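Local coordinates for putative silent information regulator 2,Putative silent information regulator 2 (Leishmania infantum, PDB 5OL0), which probably removes acetyl groups from lysine side chains of proteins in an NAD-dependent reaction, as a zinc-containing sirtuin, at residues G43-A48 with T125-G130. Sequence-based numbering, arbitrary orientation.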
ATOM      1  N   GLY A  43       1.454  -0.015   7.311  1.00 29.05           N
ATOM      2  CA  GLY A  43       2.472  -0.664   8.166  1.00 28.84           C
ATOM      3  C   GLY A  43       3.866  -0.779   7.561  1.00 29.58           C
ATOM      4  O   GLY A  43       4.821  -0.698   8.304  1.00 29.23           O
ATOM      5  N   ALA A  44       3.970  -0.916   6.228  1.00 25.13           N
ATOM      6  CA  ALA A  44       5.224  -1.029   5.472  1.00 30.32           C
ATOM      7  C   ALA A  44       6.049   0.229   5.436  1.00 29.52           C
ATOM      8  O   ALA A  44       7.240   0.195   5.149  1.00 33.42           O
ATOM      9  CB  ALA A  44       4.908  -1.429   4.026  1.00 30.01           C
ATOM     10  N   SER A  45       5.403   1.364   5.644  1.00 28.24           N
ATOM     11  CA  SER A  45       6.100   2.629   5.475  1.00 30.97           C
ATOM     12  C   SER A  45       6.353   3.428   6.770  1.00 34.43           C
ATOM     13  O   SER A  45       7.057   4.454   6.715  1.00 33.05           O
ATOM     14  CB  SER A  45       5.332   3.460   4.489  1.00 29.60           C
ATOM     15  OG  SER A  45       5.375   2.778   3.257  1.00 33.63           O
ATOM     16  N   VAL A  46       5.846   2.932   7.902  1.00 28.71           N
ATOM     17  CA  VAL A  46       6.210   3.468   9.237  1.00 33.78           C
ATOM     18  C   VAL A  46       7.696   3.648   9.392  1.00 35.22           C
ATOM     19  O   VAL A  46       8.166   4.729   9.783  1.00 34.90           O
ATOM     20  CB  VAL A  46       5.746   2.505  10.365  1.00 39.83           C
ATOM     21  CG1 VAL A  46       6.187   2.983  11.776  1.00 43.23           C
ATOM     22  CG2 VAL A  46       4.251   2.348  10.295  1.00 38.86           C
ATOM     23  N   ALA A  47       8.468   2.617   9.049  1.00 33.31           N
ATOM     24  CA  ALA A  47       9.922   2.715   9.151  1.00 34.17           C
ATOM     25  C   ALA A  47      10.520   3.827   8.240  1.00 32.39           C
ATOM     26  O   ALA A  47      11.602   4.256   8.459  1.00 30.75           O
ATOM     27  CB  ALA A  47      10.603   1.375   8.873  1.00 36.17           C
ATOM     28  N   ALA A  48       9.805   4.343   7.267  1.00 36.17           N
ATOM     29  CA  ALA A  48      10.328   5.457   6.515  1.00 34.85           C
ATOM     30  C   ALA A  48      10.159   6.794   7.233  1.00 37.20           C
ATOM     31  O   ALA A  48      10.712   7.792   6.771  1.00 33.22           O
ATOM     32  CB  ALA A  48       9.724   5.525   5.147  1.00 33.59           C
ATOM     33  N   THR A 125      -0.407  -1.682  -3.973  1.00 25.75           N
ATOM     34  CA  THR A 125      -0.225  -0.908  -2.737  1.00 27.49           C
ATOM     35  C   THR A 125      -1.426  -0.003  -2.514  1.00 25.18           C
ATOM     36  O   THR A 125      -1.969   0.564  -3.425  1.00 28.56           O
ATOM     37  CB  THR A 125       1.065  -0.075  -2.799  1.00 28.75           C
ATOM     38  OG1 THR A 125       1.247   0.655  -1.590  1.00 28.39           O
ATOM     39  CG2 THR A 125       1.106   0.922  -4.001  1.00 30.22           C
ATOM     40  N   GLN A 126      -1.873   0.087  -1.296  1.00 26.84           N
ATOM     41  CA  GLN A 126      -2.849   1.061  -0.918  1.00 29.95           C
ATOM     42  C   GLN A 126      -2.192   2.329  -0.342  1.00 31.19           C
ATOM     43  O   GLN A 126      -2.875   3.298  -0.092  1.00 28.38           O
ATOM     44  CB  GLN A 126      -3.851   0.458   0.067  1.00 34.38           C
ATOM     45  CG  GLN A 126      -3.382  -0.045   1.391  1.00 30.92           C
ATOM     46  CD  GLN A 126      -4.551  -0.648   2.175  1.00 36.46           C
ATOM     47  OE1 GLN A 126      -5.598  -0.059   2.295  1.00 40.31           O
ATOM     48  NE2 GLN A 126      -4.372  -1.772   2.677  1.00 31.59           N
ATOM     49  N   ASN A 127      -0.869   2.345  -0.229  1.00 27.94           N
ATOM     50  CA  ASN A 127      -0.154   3.522   0.225  1.00 29.54           C
ATOM     51  C   ASN A 127      -0.108   4.571  -0.906  1.00 31.32           C
ATOM     52  O   ASN A 127      -0.165   4.254  -2.138  1.00 26.28           O
ATOM     53  CB  ASN A 127       1.251   3.152   0.687  1.00 30.75           C
ATOM     54  CG  ASN A 127       1.267   2.331   1.946  1.00 32.20           C
ATOM     55  OD1 ASN A 127       0.277   2.307   2.723  1.00 31.70           O
ATOM     56  ND2 ASN A 127       2.437   1.705   2.224  1.00 30.28           N
ATOM     57  N   ILE A 128       0.009   5.831  -0.489  1.00 30.24           N
ATOM     58  CA  ILE A 128       0.046   6.935  -1.450  1.00 30.35           C
ATOM     59  C   ILE A 128       1.387   7.614  -1.399  1.00 33.36           C
ATOM     60  O   ILE A 128       1.523   8.751  -1.818  1.00 31.90           O
ATOM     61  CB  ILE A 128      -1.116   7.885  -1.191  1.00 31.50           C
ATOM     62  CG1 ILE A 128      -1.043   8.573   0.197  1.00 34.95           C
ATOM     63  CG2 ILE A 128      -2.399   7.101  -1.305  1.00 31.48           C
ATOM     64  CD1 ILE A 128      -2.274   9.432   0.480  1.00 36.95           C
ATOM     65  N   ASP A 129       2.396   6.890  -0.903  1.00 31.06           N
ATOM     66  CA  ASP A 129       3.708   7.487  -0.678  1.00 30.60           C
ATOM     67  C   ASP A 129       4.671   7.310  -1.839  1.00 31.67           C
ATOM     68  O   ASP A 129       5.782   7.759  -1.750  1.00 30.68           O
ATOM     69  CB  ASP A 129       4.294   6.988   0.652  1.00 29.37           C
ATOM     70  CG  ASP A 129       4.394   5.437   0.757  1.00 33.45           C
ATOM     71  OD1 ASP A 129       4.574   4.764  -0.294  1.00 30.39           O
ATOM     72  OD2 ASP A 129       4.297   4.898   1.918  1.00 34.17           O
ATOM     73  N   GLY A 130       4.299   6.567  -2.886  1.00 30.58           N
ATOM     74  CA  GLY A 130       5.209   6.292  -3.994  1.00 31.96           C
ATOM     75  C   GLY A 130       6.512   5.526  -3.697  1.00 32.28           C
ATOM     76  O   GLY A 130       7.415   5.437  -4.552  1.00 27.54           O
TER
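Ser-45 and Asp-129 meet through one short hydrogen bond. The hydroxyl OG of Ser-45 donates to OD2 of Asp-129 at 2.7 Å. It reaches the carboxylate on its syn side, 23° out of the plane. Ser-45 OG lies anti to its own carbonyl carbon (chi1 -64°), which carries it across to the other loop. The same OG is hydrogen-bonded to NE2 of His-108, so the serine links the aspartate to helix 106-116. With CG between its backbone N and carbonyl carbon (chi1 56°), Asp-129 turns its carboxylate toward the serine, and its two oxygens take different partners: OD2 takes the serine, while OD1 is hydrogen-bonded to the backbone N of Leu-131, at the start of helix 131-134. Asn-127 approaches the serine with its amide nitrogen. ND2 is 3.3 Å from Ser-45 OG, but the angle is too poor for a hydrogen bond. A weak one joins ND2 to Gly-41 O instead. ND2 also lies 4.4 Å from CB of Ala-44. At the base of the same loop, Thr-125 OG1 accepts from the backbone N of Asn-127 at 3.0 Å, an ST turn. The contact joins loops following neighbouring parallel strands, 36-40 and 120-125, of the Rossmann-like sirtuin domain, where Gln-126 to Asp-129 probably bind NAD.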